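Local coordinates for APC3568 protein (Geobacillus stearothermophilus, PDB 1RFZ) that is of unknown function but, as a member of the PgpA family, may act as a phosphatidylglycerophosphatase, at residues N2-S5 against E6-N10. Residues are numbered along the deposited sequence; the frame is centred on the assembly and turned at random.
Sequences NAMS and EFIMN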
ATOM      1  N   ASN A   2      27.536   0.693  14.312  1.00102.41           N
ATOM      2  CA  ASN A   2      26.742   1.858  13.911  1.00102.47           C
ATOM      3  C   ASN A   2      27.251   2.369  12.560  1.00100.66           C
ATOM      4  O   ASN A   2      26.467   2.796  11.702  1.00 97.75           O
ATOM      5  CB  ASN A   2      26.849   2.976  14.958  1.00106.41           C
ATOM      6  CG  ASN A   2      26.051   4.221  14.575  1.00109.34           C
ATOM      7  OD1 ASN A   2      26.305   4.848  13.541  1.00110.73           O
ATOM      8  ND2 ASN A   2      25.084   4.582  15.413  1.00111.70           N
ATOM      9  N   ALA A   3      28.572   2.322  12.390  1.00 99.03           N
ATOM     10  CA  ALA A   3      29.212   2.755  11.154  1.00 93.30           C
ATOM     11  C   ALA A   3      29.259   1.594  10.152  1.00 87.49           C
ATOM     12  O   ALA A   3      29.302   1.820   8.940  1.00 86.53           O
ATOM     13  CB  ALA A   3      30.609   3.268  11.448  1.00 96.19           C
HETATM   14  N   MSE A   4      29.258   0.358  10.662  1.00 82.55           N
HETATM   15  CA  MSE A   4      29.253  -0.828   9.807  1.00 80.25           C
HETATM   16  C   MSE A   4      27.847  -0.900   9.193  1.00 78.70           C
HETATM   17  O   MSE A   4      27.630  -1.401   8.078  1.00 80.32           O
HETATM   18  CB  MSE A   4      29.526  -2.087  10.630  1.00 81.66           C
HETATM   19  CG  MSE A   4      29.554  -3.353   9.797  1.00 83.57           C
HETATM   20 SE   MSE A   4      30.832  -3.261   8.330  1.00 92.26          SE
HETATM   21  CE  MSE A   4      32.281  -4.272   9.108  1.00 94.74           C
ATOM     22  N   SER A   5      26.896  -0.368   9.949  1.00 77.79           N
ATOM     23  CA  SER A   5      25.506  -0.328   9.541  1.00 75.16           C
ATOM     24  C   SER A   5      25.443   0.536   8.291  1.00 72.08           C
ATOM     25  O   SER A   5      24.985   0.095   7.239  1.00 73.02           O
ATOM     26  CB  SER A   5      24.671   0.289  10.668  1.00 74.82           C
ATOM     27  OG  SER A   5      23.283   0.163  10.427  1.00 74.28           O
ATOM     28  N   GLU A   6      25.928   1.769   8.425  1.00 69.55           N
ATOM     29  CA  GLU A   6      25.952   2.731   7.327  1.00 69.41           C
ATOM     30  C   GLU A   6      26.712   2.213   6.120  1.00 64.62           C
ATOM     31  O   GLU A   6      26.261   2.398   4.997  1.00 64.66           O
ATOM     32  CB  GLU A   6      26.584   4.048   7.774  1.00 76.59           C
ATOM     33  CG  GLU A   6      26.001   4.623   9.043  1.00 87.25           C
ATOM     34  CD  GLU A   6      26.172   6.122   9.114  1.00 95.13           C
ATOM     35  OE1 GLU A   6      27.050   6.647   8.392  1.00101.31           O
ATOM     36  OE2 GLU A   6      25.437   6.773   9.892  1.00102.12           O
ATOM     37  N   PHE A   7      27.861   1.574   6.343  1.00 60.45           N
ATOM     38  CA  PHE A   7      28.644   1.049   5.228  1.00 55.14           C
ATOM     39  C   PHE A   7      27.852  -0.005   4.455  1.00 57.05           C
ATOM     40  O   PHE A   7      27.791   0.027   3.226  1.00 55.48           O
ATOM     41  CB  PHE A   7      29.970   0.438   5.711  1.00 46.41           C
ATOM     42  CG  PHE A   7      30.724  -0.297   4.626  1.00 39.22           C
ATOM     43  CD1 PHE A   7      31.353   0.402   3.596  1.00 37.29           C
ATOM     44  CD2 PHE A   7      30.742  -1.681   4.594  1.00 35.92           C
ATOM     45  CE1 PHE A   7      31.987  -0.260   2.549  1.00 33.26           C
ATOM     46  CE2 PHE A   7      31.369  -2.356   3.557  1.00 35.41           C
ATOM     47  CZ  PHE A   7      31.997  -1.639   2.524  1.00 34.62           C
ATOM     48  N   ILE A   8      27.240  -0.935   5.178  1.00 57.39           N
ATOM     49  CA  ILE A   8      26.454  -1.981   4.543  1.00 57.57           C
ATOM     50  C   ILE A   8      25.256  -1.439   3.763  1.00 57.37           C
ATOM     51  O   ILE A   8      25.047  -1.799   2.606  1.00 61.36           O
ATOM     52  CB  ILE A   8      25.943  -2.997   5.584  1.00 57.80           C
ATOM     53  CG1 ILE A   8      27.136  -3.623   6.319  1.00 58.48           C
ATOM     54  CG2 ILE A   8      25.118  -4.069   4.896  1.00 55.09           C
ATOM     55  CD1 ILE A   8      26.762  -4.707   7.314  1.00 58.67           C
HETATM   56  N   MSE A   9      24.473  -0.566   4.389  1.00 57.73           N
HETATM   57  CA  MSE A   9      23.290  -0.010   3.743  1.00 59.41           C
HETATM   58  C   MSE A   9      23.550   0.958   2.602  1.00 56.88           C
HETATM   59  O   MSE A   9      22.659   1.211   1.802  1.00 59.15           O
HETATM   60  CB  MSE A   9      22.368   0.646   4.778  1.00 64.72           C
HETATM   61  CG  MSE A   9      21.638  -0.356   5.684  1.00 70.23           C
HETATM   62 SE   MSE A   9      20.812  -1.862   4.736  1.00 80.80          SE
HETATM   63  CE  MSE A   9      22.089  -3.227   5.152  1.00 82.48           C
ATOM     64  N   ASN A  10      24.766   1.489   2.514  1.00 55.09           N
ATOM     65  CA  ASN A  10      25.114   2.412   1.441  1.00 51.38           C
ATOM     66  C   ASN A  10      25.886   1.726   0.328  1.00 50.76           C
ATOM     67  O   ASN A  10      26.388   2.393  -0.581  1.00 49.08           O
ATOM     68  CB  ASN A  10      25.955   3.563   1.968  1.00 51.04           C
ATOM     69  CG  ASN A  10      25.236   4.376   3.013  1.00 52.65           C
ATOM     70  OD1 ASN A  10      24.018   4.274   3.180  1.00 54.22           O
ATOM     71  ND2 ASN A  10      25.989   5.206   3.727  1.00 56.73           N
TER
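Ser-5 O takes the amide of Met-9 at 3.0 Å, Met-9 N to Ser-5 O, in a nearly straight bond (N-H...O 173°). Two residues earlier, Phe-7 N reaches Ala-3 O, also at 3.0 Å. Glu-6 N closes the first turn weakly, 3.5 Å from Asn-2 O. These bonds, from the amide of residue i+4 to the carbonyl of residue i, make 2-9 a short alpha-helix of about two turns at the N-terminus, reaching out from the body of its own chain and lying against a second subunit of the four-chain assembly. Its apolar contacts start at the selenomethionine Met-4. With CG anti to the backbone N (chi1 -179°) and the chain bent beyond it, Met-4 SE sits beside Phe-7, 4.1 Å from Phe-7 CD2, in an oblique Met-aromatic contact; the two side chains point the same way. Met-4 also packs its CG against Ile-8 CD1 at 4.0 Å, the two side chains crossing at a slant. Ile-8 and Met-9 both pack on Ile-89 of the second subunit, and Met-4 and Ser-5 on its Arg-92. An alanine in place of Ile-8 is likely to leave Met-4 CG without its apolar neighbour and to open a gap against Ile-89 of that subunit. At the far end, Asn-10 is the first residue to leave helical geometry.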